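Long-range contacts in lipase (Acinetobacter baumannii, PDB 4OPM), which probably hydrolyses the ester bonds of triacylglycerols, as a putative lipase of the alpha/beta hydrolase fold: residues N96-L101 with G123-L128; L166-K171 with L199-A204; T181-P186 with L269-H274. All blocks are in the same frame, centred on the assembly; numbering follows the deposited sequence. Where two conformers were deposited one is given.

Contact 1: residues N96-L101 with G123-L128; sequences NLAEKL and GSIALL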
ATOM      1  N   ASN A  96       1.671  15.650   0.882  1.00 19.98           N
ATOM      2  CA  ASN A  96       1.867  15.726   2.340  1.00 20.45           C
ATOM      3  C   ASN A  96       2.086  14.332   2.937  1.00 22.57           C
ATOM      4  O   ASN A  96       2.910  14.180   3.837  1.00 22.06           O
ATOM      5  CB  ASN A  96       0.718  16.440   3.063  1.00 20.86           C
ATOM      6  CG  ASN A  96       1.097  16.825   4.472  1.00 29.00           C
ATOM      7  OD1 ASN A  96       2.193  17.337   4.710  1.00 24.77           O
ATOM      8  ND2 ASN A  96       0.241  16.523   5.457  1.00 23.41           N
ATOM      9  N   LEU A  97       1.396  13.311   2.417  1.00 18.75           N
ATOM     10  CA  LEU A  97       1.601  11.944   2.905  1.00 18.67           C
ATOM     11  C   LEU A  97       3.048  11.496   2.626  1.00 23.17           C
ATOM     12  O   LEU A  97       3.688  10.953   3.521  1.00 22.93           O
ATOM     13  CB  LEU A  97       0.573  10.963   2.288  1.00 18.34           C
ATOM     14  CG  LEU A  97      -0.898  11.221   2.644  1.00 23.04           C
ATOM     15  CD1 LEU A  97      -1.820  10.294   1.868  1.00 23.11           C
ATOM     16  CD2 LEU A  97      -1.160  11.098   4.144  1.00 23.85           C
ATOM     17  N   ALA A  98       3.587  11.799   1.423  1.00 21.56           N
ATOM     18  CA  ALA A  98       4.962  11.423   1.064  1.00 20.64           C
ATOM     19  C   ALA A  98       6.000  12.161   1.942  1.00 23.28           C
ATOM     20  O   ALA A  98       6.939  11.530   2.450  1.00 21.28           O
ATOM     21  CB  ALA A  98       5.216  11.702  -0.408  1.00 21.27           C
ATOM     22  N   GLU A  99       5.808  13.476   2.148  1.00 20.12           N
ATOM     23  CA  GLU A  99       6.721  14.275   2.962  1.00 19.75           C
ATOM     24  C   GLU A  99       6.645  13.821   4.428  1.00 23.17           C
ATOM     25  O   GLU A  99       7.686  13.695   5.058  1.00 23.09           O
ATOM     26  CB  GLU A  99       6.423  15.776   2.826  1.00 21.21           C
ATOM     27  CG  GLU A  99       7.437  16.660   3.544  1.00 26.68           C
ATOM     28  CD  GLU A  99       7.126  16.994   4.993  1.00 43.50           C
ATOM     29  OE1 GLU A  99       5.940  16.915   5.384  1.00 35.66           O
ATOM     30  OE2 GLU A  99       8.070  17.339   5.740  1.00 36.44           O
ATOM     31  N   LYS A 100       5.429  13.573   4.969  1.00 20.27           N
ATOM     32  CA  LYS A 100       5.299  13.149   6.374  1.00 20.24           C
ATOM     33  C   LYS A 100       5.840  11.721   6.552  1.00 22.64           C
ATOM     34  O   LYS A 100       6.423  11.416   7.595  1.00 22.59           O
ATOM     35  CB  LYS A 100       3.860  13.288   6.890  1.00 21.32           C
ATOM     36  CG  LYS A 100       3.390  14.745   7.010  1.00 22.67           C
ATOM     37  CD  LYS A 100       4.255  15.578   7.993  1.00 25.76           C
ATOM     38  CE  LYS A 100       3.767  16.988   8.180  1.00 26.34           C
ATOM     39  NZ  LYS A 100       3.957  17.810   6.940  1.00 24.91           N
ATOM     40  N   LEU A 101       5.725  10.868   5.515  1.00 19.25           N
ATOM     41  CA  LEU A 101       6.303   9.531   5.570  1.00 18.16           C
ATOM     42  C   LEU A 101       7.838   9.656   5.640  1.00 21.61           C
ATOM     43  O   LEU A 101       8.455   8.944   6.421  1.00 19.16           O
ATOM     44  CB  LEU A 101       5.859   8.686   4.369  1.00 17.20           C
ATOM     45  CG  LEU A 101       6.387   7.263   4.321  1.00 20.89           C
ATOM     46  CD1 LEU A 101       5.801   6.403   5.443  1.00 20.80           C
ATOM     47  CD2 LEU A 101       6.108   6.639   2.961  1.00 22.89           C
ATOM     48  N   GLY A 123       1.479   2.797  -3.789  1.00 16.91           N
ATOM     49  CA  GLY A 123       2.395   2.819  -4.929  1.00 16.53           C
ATOM     50  C   GLY A 123       2.620   4.254  -5.395  1.00 19.93           C
ATOM     51  O   GLY A 123       3.749   4.643  -5.718  1.00 20.30           O
ATOM     52  N   SER A 124       1.545   5.073  -5.409  1.00 17.25           N
ATOM     53  CA  SER A 124       1.644   6.502  -5.797  1.00 17.70           C
ATOM     54  C   SER A 124       2.576   7.246  -4.844  1.00 20.19           C
ATOM     55  O   SER A 124       3.442   8.000  -5.292  1.00 20.57           O
ATOM     56  CB  SER A 124       0.273   7.181  -5.790  1.00 21.04           C
ATOM     57  OG  SER A 124      -0.613   6.496  -6.654  1.00 26.38           O
ATOM     58  N   ILE A 125       2.414   7.003  -3.535  1.00 17.29           N
ATOM     59  CA  ILE A 125       3.240   7.597  -2.482  1.00 17.21           C
ATOM     60  C   ILE A 125       4.693   7.123  -2.653  1.00 20.04           C
ATOM     61  O   ILE A 125       5.607   7.951  -2.589  1.00 20.17           O
ATOM     62  CB  ILE A 125       2.660   7.260  -1.069  1.00 19.87           C
ATOM     63  CG1 ILE A 125       1.265   7.942  -0.871  1.00 19.90           C
ATOM     64  CG2 ILE A 125       3.644   7.676   0.039  1.00 20.52           C
ATOM     65  CD1 ILE A 125       0.401   7.393   0.322  1.00 24.63           C
ATOM     66  N   ALA A 126       4.897   5.802  -2.917  1.00 17.08           N
ATOM     67  CA  ALA A 126       6.237   5.241  -3.120  1.00 17.92           C
ATOM     68  C   ALA A 126       6.950   5.931  -4.304  1.00 22.19           C
ATOM     69  O   ALA A 126       8.125   6.275  -4.182  1.00 21.81           O
ATOM     70  CB  ALA A 126       6.161   3.731  -3.333  1.00 18.01           C
ATOM     71  N   LEU A 127       6.215   6.191  -5.406  1.00 19.40           N
ATOM     72  CA  LEU A 127       6.723   6.877  -6.603  1.00 20.14           C
ATOM     73  C   LEU A 127       7.167   8.306  -6.273  1.00 24.19           C
ATOM     74  O   LEU A 127       8.268   8.715  -6.650  1.00 23.07           O
ATOM     75  CB  LEU A 127       5.658   6.888  -7.721  1.00 19.96           C
ATOM     76  CG  LEU A 127       5.519   5.566  -8.512  1.00 25.03           C
ATOM     77  CD1 LEU A 127       4.176   5.487  -9.241  1.00 26.07           C
ATOM     78  CD2 LEU A 127       6.662   5.373  -9.490  1.00 26.88           C
ATOM     79  N   LEU A 128       6.334   9.053  -5.531  1.00 22.12           N
ATOM     80  CA  LEU A 128       6.671  10.424  -5.143  1.00 23.20           C
ATOM     81  C   LEU A 128       7.900  10.430  -4.222  1.00 25.84           C
ATOM     82  O   LEU A 128       8.801  11.247  -4.403  1.00 25.61           O
ATOM     83  CB  LEU A 128       5.468  11.104  -4.478  1.00 23.93           C
ATOM     84  CG  LEU A 128       5.443  12.631  -4.473  1.00 30.90           C
ATOM     85  CD1 LEU A 128       5.656  13.212  -5.894  1.00 31.40           C
ATOM     86  CD2 LEU A 128       4.138  13.136  -3.891  1.00 34.75           C
TER
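Beside the central sheet of an alpha/beta hydrolase fold, in a buried position, helix 94-107 packs against helix 121-132, which follows the apparent nucleophile elbow (Gly118, Ser120, Gly122), through Leu97, Ala98, Leu101, Ile125 and Leu128. The short axes of 96-101 and 123-128 approach to 9.1 Å and cross at -65°. At the point of nearest backbone approach, Ala98 CA lies 5.5 Å from Ile125 CA, a spacing that the small methyl of Ala98 permits.

Ile125 is the hub, and its two branches divide the work. CG2, set anti to the backbone N, fits over the Ala98 backbone, 4.1 Å from Ala98 CA, and also meets Leu101 CD2 at 4.0 Å. Its other arm, CG1 to CD1, runs on toward Leu97, where Ile125 CD1 touches both Leu97 CD1 (4.0 Å) and Leu97 CB. One turn further along helix 121-132, Leu128 brings its CD2 methyl to 3.9 Å from Ala98 CB. Leu101 also leans on Leu48 and Ile50, and Ala126 touches Ile50, so both helices meet strand 46-50.

No hydrogen bond or salt bridge spans the two segments; on a different face of helix 94-107, Lys100 NZ hydrogen-bonds to Asn96 OD1 and forms a salt bridge to Glu99 OE1. A total of 216 Å² is buried between the segments, and the side-chain contacts are apolar, so methyl-to-methyl dispersion accounts for the cohesion here.

Contact 2: residues L166-K171 with L199-A204; sequences LLVSKK and LMINQA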
ATOM      1  N   LEU A 166     -16.654   3.571  -3.788  1.00 22.03           N
ATOM      2  CA  LEU A 166     -15.842   2.554  -3.119  1.00 21.27           C
ATOM      3  C   LEU A 166     -15.683   2.825  -1.611  1.00 25.10           C
ATOM      4  O   LEU A 166     -15.066   2.013  -0.905  1.00 24.68           O
ATOM      5  CB  LEU A 166     -14.461   2.464  -3.800  1.00 20.76           C
ATOM      6  CG  LEU A 166     -14.456   2.106  -5.299  1.00 24.57           C
ATOM      7  CD1 LEU A 166     -13.046   2.050  -5.832  1.00 24.56           C
ATOM      8  CD2 LEU A 166     -15.196   0.801  -5.575  1.00 25.39           C
ATOM      9  N   LEU A 167     -16.240   3.950  -1.127  1.00 23.98           N
ATOM     10  CA  LEU A 167     -16.204   4.335   0.289  0.50 24.25           C
ATOM     11  C   LEU A 167     -17.052   3.394   1.133  1.00 27.32           C
ATOM     12  O   LEU A 167     -18.178   3.076   0.742  1.00 27.41           O
ATOM     13  CB  LEU A 167     -16.735   5.766   0.446  0.50 25.39           C
ATOM     14  CG  LEU A 167     -15.730   6.902   0.513  0.50 31.03           C
ATOM     15  CD1 LEU A 167     -14.741   6.890  -0.648  0.50 30.97           C
ATOM     16  CD2 LEU A 167     -16.444   8.220   0.572  0.50 35.37           C
ATOM     17  N   VAL A 168     -16.533   2.958   2.285  1.00 21.76           N
ATOM     18  CA  VAL A 168     -17.271   2.086   3.205  0.60 20.31           C
ATOM     19  C   VAL A 168     -17.836   2.990   4.316  1.00 25.96           C
ATOM     20  O   VAL A 168     -17.079   3.390   5.212  1.00 25.12           O
ATOM     21  CB  VAL A 168     -16.402   0.922   3.756  0.60 21.90           C
ATOM     22  CG1 VAL A 168     -17.206   0.047   4.721  0.60 21.15           C
ATOM     23  CG2 VAL A 168     -15.823   0.073   2.615  0.60 20.85           C
ATOM     24  N   SER A 169     -19.129   3.345   4.230  1.00 24.85           N
ATOM     25  CA  SER A 169     -19.788   4.262   5.164  0.50 25.86           C
ATOM     26  C   SER A 169     -20.968   3.620   5.895  1.00 31.58           C
ATOM     27  O   SER A 169     -21.435   4.163   6.906  1.00 32.87           O
ATOM     28  CB  SER A 169     -20.291   5.493   4.409  0.50 29.46           C
ATOM     29  OG  SER A 169     -19.338   5.983   3.479  0.50 37.14           O
ATOM     30  N   LYS A 170     -21.495   2.510   5.362  1.00 27.72           N
ATOM     31  CA  LYS A 170     -22.656   1.847   5.964  1.00 28.55           C
ATOM     32  C   LYS A 170     -22.544   0.331   5.796  1.00 31.90           C
ATOM     33  O   LYS A 170     -21.775  -0.124   4.949  1.00 29.57           O
ATOM     34  CB  LYS A 170     -23.971   2.386   5.345  1.00 32.78           C
ATOM     35  CG  LYS A 170     -24.147   2.081   3.858  1.00 45.44           C
ATOM     36  CD  LYS A 170     -25.373   2.762   3.266  1.00 54.28           C
ATOM     37  CE  LYS A 170     -25.680   2.266   1.869  1.00 63.92           C
ATOM     38  NZ  LYS A 170     -24.645   2.674   0.878  1.00 71.68           N
ATOM     39  N   LYS A 171     -23.316  -0.439   6.589  1.00 29.74           N
ATOM     40  CA  LYS A 171     -23.326  -1.906   6.521  1.00 30.00           C
ATOM     41  C   LYS A 171     -23.646  -2.371   5.095  1.00 31.96           C
ATOM     42  O   LYS A 171     -24.537  -1.815   4.439  1.00 31.12           O
ATOM     43  CB  LYS A 171     -24.323  -2.505   7.525  1.00 34.46           C
ATOM     44  CG  LYS A 171     -23.825  -2.499   8.966  1.00 53.17           C
ATOM     45  CD  LYS A 171     -24.864  -3.069   9.925  1.00 63.26           C
ATOM     46  CE  LYS A 171     -24.479  -2.858  11.369  1.00 77.21           C
ATOM     47  NZ  LYS A 171     -25.619  -3.109  12.293  1.00 89.02           N
ATOM     48  N   LEU A 199     -14.646  -0.898  11.400  1.00 20.68           N
ATOM     49  CA  LEU A 199     -13.423  -0.085  11.536  1.00 21.07           C
ATOM     50  C   LEU A 199     -13.294   0.889  10.369  1.00 23.60           C
ATOM     51  O   LEU A 199     -12.948   2.053  10.564  1.00 23.62           O
ATOM     52  CB  LEU A 199     -12.168  -0.969  11.633  1.00 20.89           C
ATOM     53  CG  LEU A 199     -12.067  -1.864  12.888  1.00 26.23           C
ATOM     54  CD1 LEU A 199     -10.939  -2.880  12.745  1.00 26.05           C
ATOM     55  CD2 LEU A 199     -11.875  -1.037  14.139  1.00 28.96           C
HETATM   56  N   MSE A 200     -13.629   0.417   9.159  1.00 18.34           N
HETATM   57  CA  MSE A 200     -13.580   1.266   7.970  1.00 16.31           C
HETATM   58  C   MSE A 200     -14.655   2.373   8.029  1.00 23.04           C
HETATM   59  O   MSE A 200     -14.347   3.533   7.720  1.00 21.98           O
HETATM   60  CB  MSE A 200     -13.727   0.403   6.729  1.00 16.95           C
HETATM   61  CG  MSE A 200     -12.585  -0.587   6.564  1.00 20.44           C
HETATM   62 SE   MSE A 200     -12.848  -1.651   4.995  0.75 24.78          SE
HETATM   63  CE  MSE A 200     -12.196  -0.326   3.660  1.00 22.44           C
ATOM     64  N   ILE A 201     -15.887   2.032   8.510  1.00 20.99           N
ATOM     65  CA  ILE A 201     -16.979   3.003   8.672  1.00 21.50           C
ATOM     66  C   ILE A 201     -16.528   4.110   9.652  1.00 26.91           C
ATOM     67  O   ILE A 201     -16.814   5.294   9.423  1.00 25.50           O
ATOM     68  CB  ILE A 201     -18.310   2.318   9.120  1.00 24.41           C
ATOM     69  CG1 ILE A 201     -18.910   1.451   7.979  1.00 23.64           C
ATOM     70  CG2 ILE A 201     -19.353   3.358   9.619  1.00 25.77           C
ATOM     71  CD1 ILE A 201     -20.049   0.505   8.404  1.00 24.35           C
ATOM     72  N   ASN A 202     -15.799   3.729  10.724  1.00 24.61           N
ATOM     73  CA  ASN A 202     -15.307   4.690  11.723  1.00 25.49           C
ATOM     74  C   ASN A 202     -14.267   5.657  11.129  1.00 29.49           C
ATOM     75  O   ASN A 202     -14.184   6.798  11.579  1.00 29.16           O
ATOM     76  CB  ASN A 202     -14.720   3.967  12.934  1.00 28.91           C
ATOM     77  CG  ASN A 202     -15.743   3.252  13.795  1.00 44.02           C
ATOM     78  OD1 ASN A 202     -16.948   3.517  13.740  1.00 37.30           O
ATOM     79  ND2 ASN A 202     -15.278   2.330  14.623  1.00 37.16           N
ATOM     80  N   GLN A 203     -13.504   5.210  10.115  1.00 26.68           N
ATOM     81  CA  GLN A 203     -12.490   6.039   9.446  1.00 26.71           C
ATOM     82  C   GLN A 203     -13.065   6.833   8.254  1.00 28.91           C
ATOM     83  O   GLN A 203     -12.358   7.689   7.720  1.00 27.07           O
ATOM     84  CB  GLN A 203     -11.320   5.165   8.934  1.00 27.39           C
ATOM     85  CG  GLN A 203     -10.530   4.381  10.002  1.00 42.60           C
ATOM     86  CD  GLN A 203      -9.821   5.233  11.035  1.00 60.60           C
ATOM     87  OE1 GLN A 203      -9.140   6.216  10.725  1.00 55.31           O
ATOM     88  NE2 GLN A 203      -9.934   4.845  12.294  1.00 54.54           N
ATOM     89  N   ALA A 204     -14.317   6.535   7.822  1.00 26.77           N
ATOM     90  CA  ALA A 204     -14.975   7.133   6.647  1.00 27.71           C
ATOM     91  C   ALA A 204     -14.827   8.674   6.537  1.00 30.90           C
ATOM     92  O   ALA A 204     -14.475   9.112   5.436  1.00 29.94           O
ATOM     93  CB  ALA A 204     -16.445   6.751   6.581  1.00 29.32           C
TER
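Val168 and Ile201 carry a loop-on-helix contact near the surface of the alpha/beta hydrolase fold, where the irregular chain 166-171, between helices 155-158 and 173-181, lies against the long helix 190-220. Ser169 and Ile201 have the nearest CA atoms, 4.7 Å apart, so the loop runs very close to the helix backbone.

Val168 and Ser169 were each modelled in two conformers; in the one described, Val168 uses both methyls. CG1, anti to its own nitrogen (chi1 179°), reaches Ile201 CG1 at 3.9 Å and also touches Met200 CB; the two side chains, Val168 and Ile201, meet at about a right angle. CG2 serves the other neighbour, meeting the CE methyl of Met200, a selenomethionine, at 3.8 Å. That methyl is brought round by a turn about the CG-SE bond (chi3 80°) after an extended chi2. The Met200 side chain also touches Phe174 and Leu177, joining the contact to helix 173-181.

Ile201 spreads its branches along the loop backbone instead of pairing only with another side chain. Its CG2 rests 3.5 Å from Ser169 O, while CD1, at the end of the other branch, reaches Lys170 C at 3.6 Å. The lysine's ammonium group is engaged outside the contact: Lys170 NZ forms a salt bridge with Asp173, whose carboxylate also accepts the Ser169 N-H.

Across the two segments there is no conventional hydrogen bond. Val168 O points at the helix, and the Ala204 methyl comes within 3.7 Å of this oxygen. The same carbonyl receives a CA-H...O contact from Ile201, with Ile201 CA 3.5 Å from Val168 O and an angle of 150° at the hydrogen.

Contact 3: residues T181-P186 with L269-H274; sequences TMFNPP and LENVGH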
ATOM      1  N   THR A 181     -12.498  -4.752  -5.785  1.00 15.79           N
ATOM      2  CA  THR A 181     -11.051  -4.716  -5.589  1.00 15.76           C
ATOM      3  C   THR A 181     -10.369  -6.081  -5.666  1.00 19.44           C
ATOM      4  O   THR A 181      -9.145  -6.128  -5.712  1.00 19.32           O
ATOM      5  CB  THR A 181     -10.708  -4.050  -4.240  1.00 21.81           C
ATOM      6  OG1 THR A 181     -11.284  -4.808  -3.173  1.00 26.03           O
ATOM      7  CG2 THR A 181     -11.182  -2.621  -4.174  1.00 22.69           C
HETATM    8  N   MSE A 182     -11.129  -7.181  -5.591  1.00 15.87           N
HETATM    9  CA  MSE A 182     -10.497  -8.495  -5.629  1.00 15.15           C
HETATM   10  C   MSE A 182     -11.223  -9.452  -6.557  1.00 20.19           C
HETATM   11  O   MSE A 182     -12.450  -9.416  -6.653  1.00 21.09           O
HETATM   12  CB  MSE A 182     -10.401  -9.103  -4.214  1.00 16.71           C
HETATM   13  CG  MSE A 182      -9.516  -8.278  -3.291  1.00 21.17           C
HETATM   14 SE   MSE A 182      -9.165  -9.186  -1.628  0.75 27.42          SE
HETATM   15  CE  MSE A 182     -10.635  -8.927  -0.911  1.00 23.87           C
ATOM     16  N   PHE A 183     -10.447 -10.307  -7.236  1.00 16.04           N
ATOM     17  CA  PHE A 183     -10.967 -11.363  -8.106  1.00 15.34           C
ATOM     18  C   PHE A 183     -10.908 -12.702  -7.357  1.00 19.64           C
ATOM     19  O   PHE A 183     -11.809 -13.535  -7.483  1.00 19.22           O
ATOM     20  CB  PHE A 183     -10.170 -11.441  -9.415  1.00 16.82           C
ATOM     21  CG  PHE A 183     -10.827 -12.338 -10.445  1.00 18.09           C
ATOM     22  CD1 PHE A 183     -11.822 -11.846 -11.286  1.00 21.87           C
ATOM     23  CD2 PHE A 183     -10.457 -13.674 -10.565  1.00 20.41           C
ATOM     24  CE1 PHE A 183     -12.412 -12.666 -12.259  1.00 23.47           C
ATOM     25  CE2 PHE A 183     -11.057 -14.500 -11.531  1.00 23.15           C
ATOM     26  CZ  PHE A 183     -12.032 -13.994 -12.361  1.00 22.69           C
ATOM     27  N   ASN A 184      -9.839 -12.888  -6.555  1.00 16.79           N
ATOM     28  CA  ASN A 184      -9.634 -14.105  -5.764  1.00 16.08           C
ATOM     29  C   ASN A 184      -9.528 -13.725  -4.281  1.00 18.20           C
ATOM     30  O   ASN A 184      -8.452 -13.866  -3.701  1.00 16.65           O
ATOM     31  CB  ASN A 184      -8.385 -14.831  -6.263  1.00 16.67           C
ATOM     32  CG  ASN A 184      -8.180 -16.149  -5.575  1.00 28.71           C
ATOM     33  OD1 ASN A 184      -9.123 -16.914  -5.397  1.00 22.97           O
ATOM     34  ND2 ASN A 184      -6.967 -16.382  -5.088  1.00 20.89           N
ATOM     35  N   PRO A 185     -10.593 -13.155  -3.646  1.00 16.33           N
ATOM     36  CA  PRO A 185     -10.452 -12.750  -2.242  1.00 15.84           C
ATOM     37  C   PRO A 185     -10.099 -13.933  -1.346  1.00 17.90           C
ATOM     38  O   PRO A 185     -10.522 -15.056  -1.632  1.00 16.37           O
ATOM     39  CB  PRO A 185     -11.841 -12.190  -1.894  1.00 17.91           C
ATOM     40  CG  PRO A 185     -12.772 -12.854  -2.885  1.00 22.08           C
ATOM     41  CD  PRO A 185     -11.966 -12.896  -4.134  1.00 17.43           C
ATOM     42  N   PRO A 186      -9.332 -13.710  -0.262  1.00 15.85           N
ATOM     43  CA  PRO A 186      -9.007 -14.829   0.636  1.00 15.93           C
ATOM     44  C   PRO A 186     -10.221 -15.209   1.487  1.00 18.08           C
ATOM     45  O   PRO A 186     -11.265 -14.545   1.426  1.00 17.21           O
ATOM     46  CB  PRO A 186      -7.882 -14.245   1.497  1.00 17.15           C
ATOM     47  CG  PRO A 186      -8.256 -12.784   1.622  1.00 21.03           C
ATOM     48  CD  PRO A 186      -8.740 -12.442   0.221  1.00 16.87           C
ATOM     49  N   LEU A 269      -0.379 -11.428 -12.839  1.00 17.96           N
ATOM     50  CA  LEU A 269      -0.975 -12.602 -12.208  1.00 16.19           C
ATOM     51  C   LEU A 269      -2.365 -12.866 -12.766  1.00 19.25           C
ATOM     52  O   LEU A 269      -3.260 -12.031 -12.626  1.00 17.37           O
ATOM     53  CB  LEU A 269      -1.024 -12.459 -10.664  1.00 15.48           C
ATOM     54  CG  LEU A 269       0.323 -12.295  -9.920  1.00 18.93           C
ATOM     55  CD1 LEU A 269       0.117 -12.341  -8.407  1.00 17.55           C
ATOM     56  CD2 LEU A 269       1.353 -13.368 -10.335  1.00 20.11           C
ATOM     57  N   GLU A 270      -2.560 -14.051 -13.403  1.00 17.35           N
ATOM     58  CA  GLU A 270      -3.885 -14.418 -13.908  1.00 17.40           C
ATOM     59  C   GLU A 270      -4.831 -14.658 -12.720  1.00 20.21           C
ATOM     60  O   GLU A 270      -4.375 -15.086 -11.651  1.00 19.89           O
ATOM     61  CB  GLU A 270      -3.795 -15.703 -14.763  1.00 19.36           C
ATOM     62  CG  GLU A 270      -3.043 -15.534 -16.075  1.00 32.24           C
ATOM     63  CD  GLU A 270      -3.643 -14.566 -17.077  1.00 59.72           C
ATOM     64  OE1 GLU A 270      -4.889 -14.529 -17.214  1.00 53.62           O
ATOM     65  OE2 GLU A 270      -2.856 -13.846 -17.733  1.00 61.51           O
ATOM     66  N   ASN A 271      -6.139 -14.393 -12.902  1.00 17.37           N
ATOM     67  CA  ASN A 271      -7.187 -14.652 -11.905  1.00 16.26           C
ATOM     68  C   ASN A 271      -6.934 -13.933 -10.568  1.00 18.25           C
ATOM     69  O   ASN A 271      -7.272 -14.449  -9.508  1.00 17.19           O
ATOM     70  CB  ASN A 271      -7.357 -16.168 -11.675  1.00 17.82           C
ATOM     71  CG  ASN A 271      -7.767 -16.874 -12.946  1.00 30.90           C
ATOM     72  OD1 ASN A 271      -8.671 -16.437 -13.656  1.00 27.50           O
ATOM     73  ND2 ASN A 271      -7.020 -17.897 -13.322  1.00 26.21           N
ATOM     74  N   VAL A 272      -6.367 -12.728 -10.649  1.00 13.94           N
ATOM     75  CA  VAL A 272      -6.082 -11.880  -9.490  1.00 12.90           C
ATOM     76  C   VAL A 272      -6.549 -10.466  -9.846  1.00 16.74           C
ATOM     77  O   VAL A 272      -6.380 -10.043 -10.991  1.00 16.37           O
ATOM     78  CB  VAL A 272      -4.569 -11.941  -9.108  1.00 15.78           C
ATOM     79  CG1 VAL A 272      -4.207 -10.864  -8.082  1.00 15.82           C
ATOM     80  CG2 VAL A 272      -4.191 -13.328  -8.574  1.00 14.94           C
ATOM     81  N   GLY A 273      -7.141  -9.765  -8.873  1.00 14.04           N
ATOM     82  CA  GLY A 273      -7.644  -8.409  -9.049  1.00 14.61           C
ATOM     83  C   GLY A 273      -6.662  -7.350  -8.584  1.00 17.06           C
ATOM     84  O   GLY A 273      -5.441  -7.507  -8.707  1.00 16.77           O
ATOM     85  N   HIS A 274      -7.199  -6.281  -8.013  1.00 13.70           N
ATOM     86  CA  HIS A 274      -6.412  -5.116  -7.576  1.00 13.60           C
ATOM     87  C   HIS A 274      -5.557  -5.355  -6.317  1.00 15.52           C
ATOM     88  O   HIS A 274      -4.683  -4.522  -6.042  1.00 16.38           O
ATOM     89  CB  HIS A 274      -7.392  -3.946  -7.311  1.00 13.79           C
ATOM     90  CG  HIS A 274      -6.748  -2.646  -6.974  1.00 17.05           C
ATOM     91  ND1 HIS A 274      -5.898  -1.998  -7.866  1.00 18.32           N
ATOM     92  CD2 HIS A 274      -6.866  -1.893  -5.857  1.00 18.95           C
ATOM     93  CE1 HIS A 274      -5.522  -0.888  -7.255  1.00 17.96           C
ATOM     94  NE2 HIS A 274      -6.084  -0.779  -6.051  1.00 18.58           N
TER
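A partly buried loop-to-loop contact joins Thr181 and Phe183, in the chain between helices 173-181 and 190-220, to His274 and Asn271, in the loop after strand 267-269 of the alpha/beta hydrolase sheet. This second loop appears to carry the catalytic histidine: His274 NE2 bonds to Ser120 OG and ND1 to Asp245 OD2, the geometry of a Ser-His-Asp triad. The touching parts run roughly antiparallel.

At the histidine end the link is made by backbone. His274 N donates to Thr181 O over 3.0 Å, but the angle of 122° at the hydrogen makes this bond weak. The same oxygen lies 3.2 Å from His274 CB. With CG anti to the backbone N (chi1 -175°), the imidazole continues from this CB to its hydrogen-bond partners Ser120 and Asp245.

The nearest CA pair is Gly273 and Met182, 4.5 Å apart, so a residue with no side chain lies at the close approach of the two backbones. Outside the two segments, Glu279 OE1 accepts the N-H groups of Phe183, Asn184 and Gly273, and thus ties both segments to helix 276-279.

Farther out, Phe183 extends alongside the type II turn from Leu269 to Val272. Its CB sits 3.5 Å from Gly273 N, and the ring plane lies only 22° from the Asn271 amide plane, although the two side chains cross obliquely. Asn184 CB adds a contact to Asn271 O at 3.5 Å. This carbonyl also meets the ring at its edge, near the ring plane, with Phe183 CD2 3.4 Å from Asn271 O.

Following the chain from the N terminus, contact 1 closes first: 21 residues, including strand 114-119, separate its segments, and it is complete before either of the others opens. Contact 2 opens at 166-171, and contact 3 opens at 181-186 before contact 2 closes at 199-204; contact 3 then waits until 269-274. Contacts 2 and 3 therefore cross, and their nearest atoms are about 5 Å apart without touching. Contact 1 joins two helices beside the central sheet, contact 2 holds a loop to helix 190-220, and contact 3 brings the chain after helix 173-181 to the histidine loop. Contacts 1 and 3 lie on opposite sides of the chain's centre, with their centres 25 Å apart.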